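Local coordinates for vitamin B12-binding protein (Vibrio cholerae O395, PDB 5YSC) that binds vitamin B12 in the periplasm and probably delivers it to the membrane subunit BtuC of the BtuCDF ABC importer, at residues F158-E163 against I211-H216; P165-A170 against Y195-I200; K206-I211 against A229-V234. All blocks are in the same frame, centred on the assembly; numbering follows the deposited sequence.

Contact 1 of 3, residues F158-E163 against I211-H216; sequences FYQLSE and IFTSEH
Y159 and F212 sit side by side on adjacent parallel strands, and the tyrosine ring runs from the partner backbone to a bridging water. From CB, on the sheet face that Y159 shares with F212, the ring swings toward the carbonyl side of the residue, with CG trans to N (chi1 176°). CD1 then comes down on F212: it is 3.5 Å from F212 CB and equally near F212 O, the two side chains crossing at about a right angle. Further along, CE1 has the carbonyl oxygen of T213 near the ring plane, at the edge. At the tip, Y159 OH is hydrogen-bonded to N248 ND2 and to a water 2.8 Å away; this water donates to T213 O, so the hydroxyl has two partners, one of them a bridge to the neighbouring strand. On the opposite face of the sheet, F158 CD2 lies 3.9 Å from I211 CG2. Two nearly linear backbone bonds fix the register: F212 N donates to F158 O at 2.7 Å, and Q160 N donates to F212 O at 2.9 Å. One residue further along, Q160 and T213 lie side by side, pointing the same way, and a water accepting from T213 OG1 donates to both Q160 OE1 and E163 OE2; W224 is a further partner of Q160 OE1. The pair forms the centre of a four-stranded parallel sheet: strand 184-186 flanks 155-159, strand 239-241 flanks 210-213, and S214 N-caps the helix 215-220 that follows.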
loop_
_atom_site.group_PDB
_atom_site.type_symbol
_atom_site.label_atom_id
_atom_site.label_comp_id
_atom_site.label_asym_id
_atom_site.label_seq_id
_atom_site.Cartn_x
_atom_site.Cartn_y
_atom_site.Cartn_z
ATOM N N PHE A 158 0.111 11.493 -12.630
ATOM C CA PHE A 158 0.785 10.268 -13.001
ATOM C C PHE A 158 1.583 9.789 -11.798
ATOM O O PHE A 158 2.356 10.573 -11.241
ATOM C CB PHE A 158 1.692 10.565 -14.184
ATOM C CG PHE A 158 2.594 9.441 -14.560
ATOM C CD1 PHE A 158 2.091 8.161 -14.743
ATOM C CD2 PHE A 158 3.952 9.657 -14.745
ATOM C CE1 PHE A 158 2.926 7.123 -15.114
ATOM C CE2 PHE A 158 4.787 8.622 -15.079
ATOM C CZ PHE A 158 4.271 7.345 -15.258
ATOM N N TYR A 159 1.403 8.522 -11.385
ATOM C CA TYR A 159 2.240 7.923 -10.337
ATOM C C TYR A 159 3.034 6.755 -10.882
ATOM O O TYR A 159 2.462 5.717 -11.248
ATOM C CB TYR A 159 1.414 7.456 -9.134
ATOM C CG TYR A 159 2.270 6.754 -8.079
ATOM C CD1 TYR A 159 3.468 7.300 -7.651
ATOM C CD2 TYR A 159 1.882 5.548 -7.547
ATOM C CE1 TYR A 159 4.254 6.662 -6.708
ATOM C CE2 TYR A 159 2.642 4.897 -6.589
ATOM C CZ TYR A 159 3.830 5.449 -6.187
ATOM O OH TYR A 159 4.595 4.800 -5.247
ATOM N N GLN A 160 4.343 6.940 -10.888
ATOM C CA GLN A 160 5.328 5.992 -11.362
ATOM C C GLN A 160 5.817 5.065 -10.238
ATOM O O GLN A 160 6.358 5.534 -9.236
ATOM C CB GLN A 160 6.487 6.834 -11.899
ATOM C CG GLN A 160 7.333 6.170 -12.849
ATOM C CD GLN A 160 8.257 7.151 -13.502
ATOM O OE1 GLN A 160 8.268 8.362 -13.186
ATOM N NE2 GLN A 160 9.026 6.651 -14.439
ATOM N N LEU A 161 5.677 3.753 -10.429
ATOM C CA LEU A 161 6.266 2.779 -9.512
ATOM C C LEU A 161 7.736 2.483 -9.806
ATOM O O LEU A 161 8.457 2.005 -8.920
ATOM C CB LEU A 161 5.483 1.468 -9.577
ATOM C CG LEU A 161 4.067 1.487 -9.045
ATOM C CD1 LEU A 161 3.482 0.122 -9.263
ATOM C CD2 LEU A 161 4.039 1.811 -7.539
ATOM N N SER A 162 8.185 2.735 -11.030
ATOM C CA SER A 162 9.566 2.519 -11.432
ATOM C C SER A 162 9.834 3.395 -12.645
ATOM O O SER A 162 8.908 3.817 -13.335
ATOM C CB SER A 162 9.839 1.051 -11.757
ATOM O OG SER A 162 8.804 0.502 -12.562
ATOM N N GLU A 163 11.113 3.683 -12.884
ATOM C CA GLU A 163 11.495 4.390 -14.109
ATOM C C GLU A 163 11.801 3.410 -15.246
ATOM O O GLU A 163 11.475 3.706 -16.409
ATOM C CB GLU A 163 12.682 5.337 -13.838
ATOM C CG GLU A 163 12.262 6.729 -13.277
ATOM C CD GLU A 163 13.404 7.736 -13.120
ATOM O OE1 GLU A 163 14.589 7.349 -13.202
ATOM O OE2 GLU A 163 13.108 8.932 -12.888
ATOM N N ILE A 211 3.511 14.739 -11.606
ATOM C CA ILE A 211 4.152 13.425 -11.662
ATOM C C ILE A 211 4.666 13.061 -10.273
ATOM O O ILE A 211 5.433 13.817 -9.671
ATOM C CB ILE A 211 5.291 13.403 -12.688
ATOM C CG1 ILE A 211 4.692 13.580 -14.096
ATOM C CG2 ILE A 211 6.037 12.090 -12.600
ATOM C CD1 ILE A 211 5.713 13.810 -15.202
ATOM N N PHE A 212 4.260 11.897 -9.784
ATOM C CA PHE A 212 4.777 11.326 -8.552
ATOM C C PHE A 212 5.719 10.172 -8.861
ATOM O O PHE A 212 5.433 9.343 -9.739
ATOM C CB PHE A 212 3.640 10.839 -7.663
ATOM C CG PHE A 212 2.821 11.959 -7.056
ATOM C CD1 PHE A 212 3.411 12.931 -6.270
ATOM C CD2 PHE A 212 1.473 12.059 -7.332
ATOM C CE1 PHE A 212 2.664 13.915 -5.732
ATOM C CE2 PHE A 212 0.703 13.071 -6.814
ATOM C CZ PHE A 212 1.305 14.009 -6.002
ATOM N N THR A 213 6.825 10.098 -8.123
ATOM C CA THR A 213 7.852 9.101 -8.380
ATOM C C THR A 213 8.484 8.699 -7.036
ATOM O O THR A 213 7.884 8.896 -5.974
ATOM C CB THR A 213 8.853 9.657 -9.416
ATOM O OG1 THR A 213 9.754 8.617 -9.859
ATOM C CG2 THR A 213 9.663 10.857 -8.814
ATOM N N SER A 214 9.700 8.144 -7.085
ATOM C CA SER A 214 10.399 7.652 -5.909
ATOM C C SER A 214 11.440 8.660 -5.430
ATOM O O SER A 214 11.900 9.534 -6.173
ATOM C CB SER A 214 11.085 6.318 -6.217
ATOM O OG SER A 214 12.144 6.520 -7.151
ATOM N N GLU A 215 11.828 8.509 -4.162
ATOM C CA GLU A 215 12.886 9.346 -3.621
ATOM C C GLU A 215 14.173 9.090 -4.373
ATOM O O GLU A 215 14.951 10.017 -4.630
ATOM C CB GLU A 215 13.012 9.072 -2.125
ATOM C CG GLU A 215 11.712 9.411 -1.396
ATOM C CD GLU A 215 11.728 9.158 0.107
ATOM O OE1 GLU A 215 10.691 8.685 0.633
ATOM O OE2 GLU A 215 12.756 9.444 0.765
ATOM N N HIS A 216 14.319 7.859 -4.850
ATOM C CA HIS A 216 15.519 7.399 -5.539
ATOM C C HIS A 216 15.668 8.126 -6.872
ATOM O O HIS A 216 16.743 8.645 -7.200
ATOM C CB HIS A 216 15.437 5.873 -5.746
ATOM C CG HIS A 216 14.389 5.193 -4.895
ATOM N ND1 HIS A 216 14.097 5.586 -3.601
ATOM C CD2 HIS A 216 13.542 4.167 -5.168
ATOM C CE1 HIS A 216 13.128 4.834 -3.115
ATOM N NE2 HIS A 216 12.775 3.961 -4.042
HETATM O O HOH W 1 7.039 6.082 -4.653
HETATM O O HOH W 2 10.569 9.585 -12.212
HETATM O O HOH W 3 9.562 5.599 -9.742
#

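Contact 2 of 3, residues P165-A170 against Y195-I200; sequences PIITLA and YPQVSI
With I166 CG1 trans to its carbonyl carbon (chi1 -52°) and V198 CG1 likewise (chi1 -62°), I166 CG2 falls trans to N and V198 CG2 between N and the carbonyl carbon, which brings the two CG2 methyls 3.4 Å apart, tighter than ordinary van der Waals contact. The backbones form a short, weakly bonded two-stranded antiparallel ladder, separate from the parallel sheets of the two lobes of this periplasmic binding protein. V198 N donates to I166 O at 2.9 Å and T168 N to P196 O at 3.0 Å; between these bonds I167 and Q197 form a non-hydrogen-bonded pair. On their face of the ladder, I167 CD1 packs obliquely against Q197 CB at 3.6 Å, and the extended glutamine chain carries its amide across P165, whose preceding peptide bond is cis. On the other face, I166 CD1 reaches past V198 to I200 CG1 in the first turn of helix 200-206, and F158 of strand 155-159 backs both I166 and T168. Beyond the ladder, Y195 lines the cyanocobalamin pocket. Its ring has T168 O at the edge, near its plane, and its CE1 touches L169 CB, while its hydroxyl is hydrogen-bonded to W174 O. Next to it, the P196 ring settles against the far end of the other segment, P196 CD lying 3.7 Å from A170 CB.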
loop_
_atom_site.group_PDB
_atom_site.type_symbol
_atom_site.label_atom_id
_atom_site.label_comp_id
_atom_site.label_asym_id
_atom_site.label_seq_id
_atom_site.Cartn_x
_atom_site.Cartn_y
_atom_site.Cartn_z
ATOM N N PRO A 165 11.191 -0.734 -16.135
ATOM C CA PRO A 165 10.328 -0.067 -17.107
ATOM C C PRO A 165 9.409 0.860 -16.342
ATOM O O PRO A 165 9.437 0.837 -15.110
ATOM C CB PRO A 165 9.577 -1.220 -17.768
ATOM C CG PRO A 165 9.506 -2.264 -16.692
ATOM C CD PRO A 165 10.780 -2.131 -15.905
ATOM N N ILE A 166 8.624 1.670 -17.037
ATOM C CA ILE A 166 7.619 2.501 -16.379
ATOM C C ILE A 166 6.403 1.627 -16.102
ATOM O O ILE A 166 5.683 1.247 -17.026
ATOM C CB ILE A 166 7.239 3.715 -17.230
ATOM C CG1 ILE A 166 8.501 4.493 -17.663
ATOM C CG2 ILE A 166 6.349 4.623 -16.447
ATOM C CD1 ILE A 166 8.235 5.521 -18.772
ATOM N N ILE A 167 6.178 1.302 -14.825
ATOM C CA ILE A 167 4.952 0.656 -14.364
ATOM C C ILE A 167 4.158 1.673 -13.565
ATOM O O ILE A 167 4.724 2.436 -12.773
ATOM C CB ILE A 167 5.243 -0.584 -13.493
ATOM C CG1 ILE A 167 6.220 -1.528 -14.174
ATOM C CG2 ILE A 167 3.964 -1.309 -13.154
ATOM C CD1 ILE A 167 5.723 -2.073 -15.445
ATOM N N THR A 168 2.854 1.682 -13.775
ATOM C CA THR A 168 1.966 2.594 -13.077
ATOM C C THR A 168 0.781 1.772 -12.588
ATOM O O THR A 168 0.807 0.534 -12.583
ATOM C CB THR A 168 1.571 3.779 -13.986
ATOM O OG1 THR A 168 0.883 4.783 -13.219
ATOM C CG2 THR A 168 0.641 3.350 -15.130
ATOM N N LEU A 169 -0.254 2.463 -12.147
ATOM C CA LEU A 169 -1.437 1.864 -11.564
ATOM C C LEU A 169 -2.645 2.232 -12.403
ATOM O O LEU A 169 -2.617 3.203 -13.169
ATOM C CB LEU A 169 -1.653 2.328 -10.118
ATOM C CG LEU A 169 -2.240 3.714 -9.809
ATOM C CD1 LEU A 169 -2.390 3.879 -8.293
ATOM C CD2 LEU A 169 -1.385 4.824 -10.379
ATOM N N ALA A 170 -3.737 1.493 -12.192
ATOM C CA ALA A 170 -4.944 1.636 -13.002
ATOM C C ALA A 170 -6.122 0.935 -12.330
ATOM O O ALA A 170 -5.976 0.264 -11.305
ATOM C CB ALA A 170 -4.712 1.065 -14.411
ATOM N N TYR A 195 -1.889 -2.826 -13.269
ATOM C CA TYR A 195 -0.580 -2.199 -13.125
ATOM C C TYR A 195 0.117 -2.215 -14.472
ATOM O O TYR A 195 1.078 -2.968 -14.683
ATOM C CB TYR A 195 0.244 -2.890 -12.041
ATOM C CG TYR A 195 -0.472 -2.739 -10.728
ATOM C CD1 TYR A 195 -0.332 -1.584 -9.969
ATOM C CD2 TYR A 195 -1.326 -3.720 -10.279
ATOM C CE1 TYR A 195 -1.053 -1.410 -8.791
ATOM C CE2 TYR A 195 -2.055 -3.570 -9.111
ATOM C CZ TYR A 195 -1.906 -2.411 -8.356
ATOM O OH TYR A 195 -2.607 -2.307 -7.178
ATOM N N PRO A 196 -0.316 -1.357 -15.386
ATOM C CA PRO A 196 0.212 -1.397 -16.748
ATOM C C PRO A 196 1.622 -0.873 -16.862
ATOM O O PRO A 196 2.039 0.056 -16.166
ATOM C CB PRO A 196 -0.748 -0.498 -17.520
ATOM C CG PRO A 196 -1.294 0.413 -16.524
ATOM C CD PRO A 196 -1.340 -0.323 -15.228
ATOM N N GLN A 197 2.350 -1.453 -17.805
ATOM C CA GLN A 197 3.599 -0.889 -18.262
ATOM C C GLN A 197 3.241 0.140 -19.329
ATOM O O GLN A 197 2.414 -0.125 -20.190
ATOM C CB GLN A 197 4.486 -1.983 -18.843
ATOM C CG GLN A 197 5.890 -1.537 -19.149
ATOM C CD GLN A 197 6.747 -2.663 -19.671
ATOM O OE1 GLN A 197 6.698 -3.779 -19.164
ATOM N NE2 GLN A 197 7.537 -2.374 -20.691
ATOM N N VAL A 198 3.846 1.318 -19.252
ATOM C CA VAL A 198 3.522 2.414 -20.156
ATOM C C VAL A 198 4.808 2.967 -20.760
ATOM O O VAL A 198 5.876 2.918 -20.150
ATOM C CB VAL A 198 2.732 3.545 -19.449
ATOM C CG1 VAL A 198 1.381 3.033 -18.922
ATOM C CG2 VAL A 198 3.589 4.185 -18.325
ATOM N N SER A 199 4.697 3.507 -21.970
ATOM C CA SER A 199 5.829 4.104 -22.656
ATOM C C SER A 199 5.959 5.582 -22.296
ATOM O O SER A 199 4.998 6.230 -21.875
ATOM C CB SER A 199 5.659 3.963 -24.172
ATOM O OG SER A 199 4.697 4.895 -24.635
ATOM N N ILE A 200 7.165 6.120 -22.508
ATOM C CA ILE A 200 7.386 7.553 -22.338
ATOM C C ILE A 200 6.338 8.334 -23.109
ATOM O O ILE A 200 5.750 9.291 -22.597
ATOM C CB ILE A 200 8.803 7.945 -22.792
ATOM C CG1 ILE A 200 9.827 7.569 -21.724
ATOM C CG2 ILE A 200 8.861 9.458 -23.096
ATOM C CD1 ILE A 200 11.267 8.020 -22.018
HETATM O O HOH W 4 8.075 1.720 -20.228
#

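Contact 3 of 3, residues K206-I211 against A229-V234; sequences KQPQVI and AELSAV
A233 provides the main bump of this contact: its CB methyl, at the start of helix 232-235, drops into a shallow hollow walled by the backbone of P208 and Q209 and by the side chain of I211. The methyl carbon is 3.3 Å from Q209 O and 3.4 Å from P208 O, and I211 CG1 closes the third side at 4.1 Å. A second, branched bump comes from L231, the N-cap residue. With CG trans to its carbonyl carbon (chi1 -73°), the leucine splits its two methyls over two partners: CD1 lies 4.1 Å from I211 CD1, the two side chains crossing at about a right angle, and CD2 rests 4.2 Å from P208 CD on the proline ring. L204 of helix 200-206 also touches L231. The hollow belongs to the lead-in to strand 210-213, and the helix lies on the path to the parallel neighbouring strand 239-241, so the packing falls within a beta-alpha-beta crossover. Polar groups around the apolar bump are joined through water. One water donates to P208 O at 2.6 Å and accepts from A233 N, meeting an amide in the first turn of the helix; another donates to Q209 O and is hydrogen-bonded to S232 OG at 3.0 Å. Q209, whose CB turns away from the helix, has its OE1 bonded to R156 N.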
loop_
_atom_site.group_PDB
_atom_site.type_symbol
_atom_site.label_atom_id
_atom_site.label_comp_id
_atom_site.label_asym_id
_atom_site.label_seq_id
_atom_site.Cartn_x
_atom_site.Cartn_y
_atom_site.Cartn_z
ATOM N N LYS A 206 -0.355 12.214 -22.435
ATOM C CA LYS A 206 -1.397 12.406 -21.427
ATOM C C LYS A 206 -1.286 13.736 -20.682
ATOM O O LYS A 206 -2.276 14.195 -20.101
ATOM C CB LYS A 206 -1.353 11.261 -20.417
ATOM C CG LYS A 206 -1.917 9.925 -20.908
ATOM C CD LYS A 206 -3.397 9.803 -20.590
ATOM C CE LYS A 206 -3.929 8.409 -20.925
ATOM N NZ LYS A 206 -5.353 8.281 -20.550
ATOM N N GLN A 207 -0.112 14.346 -20.634
ATOM C CA GLN A 207 -0.017 15.692 -20.069
ATOM C C GLN A 207 -0.430 15.760 -18.599
ATOM O O GLN A 207 -1.214 16.633 -18.216
ATOM C CB GLN A 207 -0.886 16.663 -20.889
ATOM C CG GLN A 207 -0.383 18.097 -20.890
ATOM C CD GLN A 207 1.003 18.197 -21.477
ATOM O OE1 GLN A 207 1.468 17.271 -22.152
ATOM N NE2 GLN A 207 1.690 19.300 -21.196
ATOM N N PRO A 208 0.115 14.907 -17.734
ATOM C CA PRO A 208 -0.250 14.976 -16.316
ATOM C C PRO A 208 0.094 16.330 -15.720
ATOM O O PRO A 208 1.134 16.905 -16.017
ATOM C CB PRO A 208 0.584 13.860 -15.678
ATOM C CG PRO A 208 1.748 13.694 -16.603
ATOM C CD PRO A 208 1.206 13.958 -17.986
ATOM N N GLN A 209 -0.767 16.817 -14.841
ATOM C CA GLN A 209 -0.475 18.055 -14.114
ATOM C C GLN A 209 0.626 17.853 -13.075
ATOM O O GLN A 209 1.432 18.763 -12.840
ATOM C CB GLN A 209 -1.745 18.561 -13.443
ATOM C CG GLN A 209 -2.728 19.178 -14.425
ATOM C CD GLN A 209 -4.036 19.486 -13.768
ATOM O OE1 GLN A 209 -4.863 18.602 -13.540
ATOM N NE2 GLN A 209 -4.231 20.748 -13.427
ATOM N N VAL A 210 0.683 16.660 -12.483
ATOM C CA VAL A 210 1.642 16.295 -11.447
ATOM C C VAL A 210 2.202 14.921 -11.793
ATOM O O VAL A 210 1.454 14.043 -12.238
ATOM C CB VAL A 210 0.977 16.242 -10.060
ATOM C CG1 VAL A 210 2.001 15.794 -9.051
ATOM C CG2 VAL A 210 0.390 17.582 -9.664
ATOM N N ILE A 211 3.511 14.739 -11.606
ATOM C CA ILE A 211 4.152 13.425 -11.662
ATOM C C ILE A 211 4.666 13.061 -10.273
ATOM O O ILE A 211 5.433 13.817 -9.671
ATOM C CB ILE A 211 5.291 13.403 -12.688
ATOM C CG1 ILE A 211 4.692 13.580 -14.096
ATOM C CG2 ILE A 211 6.037 12.090 -12.600
ATOM C CD1 ILE A 211 5.713 13.810 -15.202
ATOM N N ALA A 229 10.164 20.696 -21.833
ATOM C CA ALA A 229 9.403 21.446 -22.828
ATOM C C ALA A 229 8.038 20.830 -23.076
ATOM O O ALA A 229 7.051 21.556 -23.260
ATOM C CB ALA A 229 10.193 21.526 -24.128
ATOM N N GLU A 230 7.953 19.496 -23.061
ATOM C CA GLU A 230 6.710 18.794 -23.379
ATOM C C GLU A 230 5.841 18.505 -22.161
ATOM O O GLU A 230 4.708 18.048 -22.333
ATOM C CB GLU A 230 6.981 17.469 -24.111
ATOM C CG GLU A 230 8.290 16.813 -23.839
ATOM C CD GLU A 230 9.460 17.504 -24.551
ATOM O OE1 GLU A 230 9.368 17.803 -25.759
ATOM O OE2 GLU A 230 10.471 17.765 -23.880
ATOM N N LEU A 231 6.339 18.741 -20.949
ATOM C CA LEU A 231 5.605 18.430 -19.722
ATOM C C LEU A 231 5.422 19.656 -18.837
ATOM O O LEU A 231 6.383 20.140 -18.233
ATOM C CB LEU A 231 6.325 17.331 -18.959
ATOM C CG LEU A 231 6.190 15.948 -19.604
ATOM C CD1 LEU A 231 7.064 14.959 -18.906
ATOM C CD2 LEU A 231 4.739 15.442 -19.585
ATOM N N SER A 232 4.179 20.133 -18.732
ATOM C CA SER A 232 3.885 21.229 -17.814
ATOM C C SER A 232 4.183 20.842 -16.368
ATOM O O SER A 232 4.604 21.685 -15.562
ATOM C CB SER A 232 2.422 21.660 -17.949
ATOM O OG SER A 232 1.538 20.654 -17.474
ATOM N N ALA A 233 3.979 19.576 -16.019
ATOM C CA ALA A 233 4.379 19.136 -14.685
ATOM C C ALA A 233 5.845 19.441 -14.411
ATOM O O ALA A 233 6.194 19.765 -13.281
ATOM C CB ALA A 233 4.092 17.645 -14.497
ATOM N N VAL A 234 6.724 19.343 -15.408
ATOM C CA VAL A 234 8.128 19.630 -15.147
ATOM C C VAL A 234 8.357 21.139 -15.095
ATOM O O VAL A 234 9.036 21.638 -14.190
ATOM C CB VAL A 234 9.023 18.942 -16.192
ATOM C CG1 VAL A 234 10.500 19.235 -15.931
ATOM C CG2 VAL A 234 8.774 17.447 -16.159
HETATM O O HOH W 5 2.787 17.693 -17.930
HETATM O O HOH W 6 1.204 20.935 -14.480
#

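In the fold
The three contacts run outward through one lobe from the cobalamin side. Contacts 1 and 2 both reach the ligand, through L161 and Y195; the Y195 side chain lies about 3 Å from cyanocobalamin and that of Y159 about 6 Å. Contacts 1 and 2, centres about 10 Å apart, are tied by two probable hydrogen bonds, T168 OG1 with Y159 O at 2.7 Å and L161 N with I167 O at 2.9 Å. Contact 3, centred about 13 Å from contact 1, shares I211 and strand 210-213 with it, and F158 N probably bonds V210 O. Contacts 2 and 3 do not touch, their nearest atoms being about 7 Å apart.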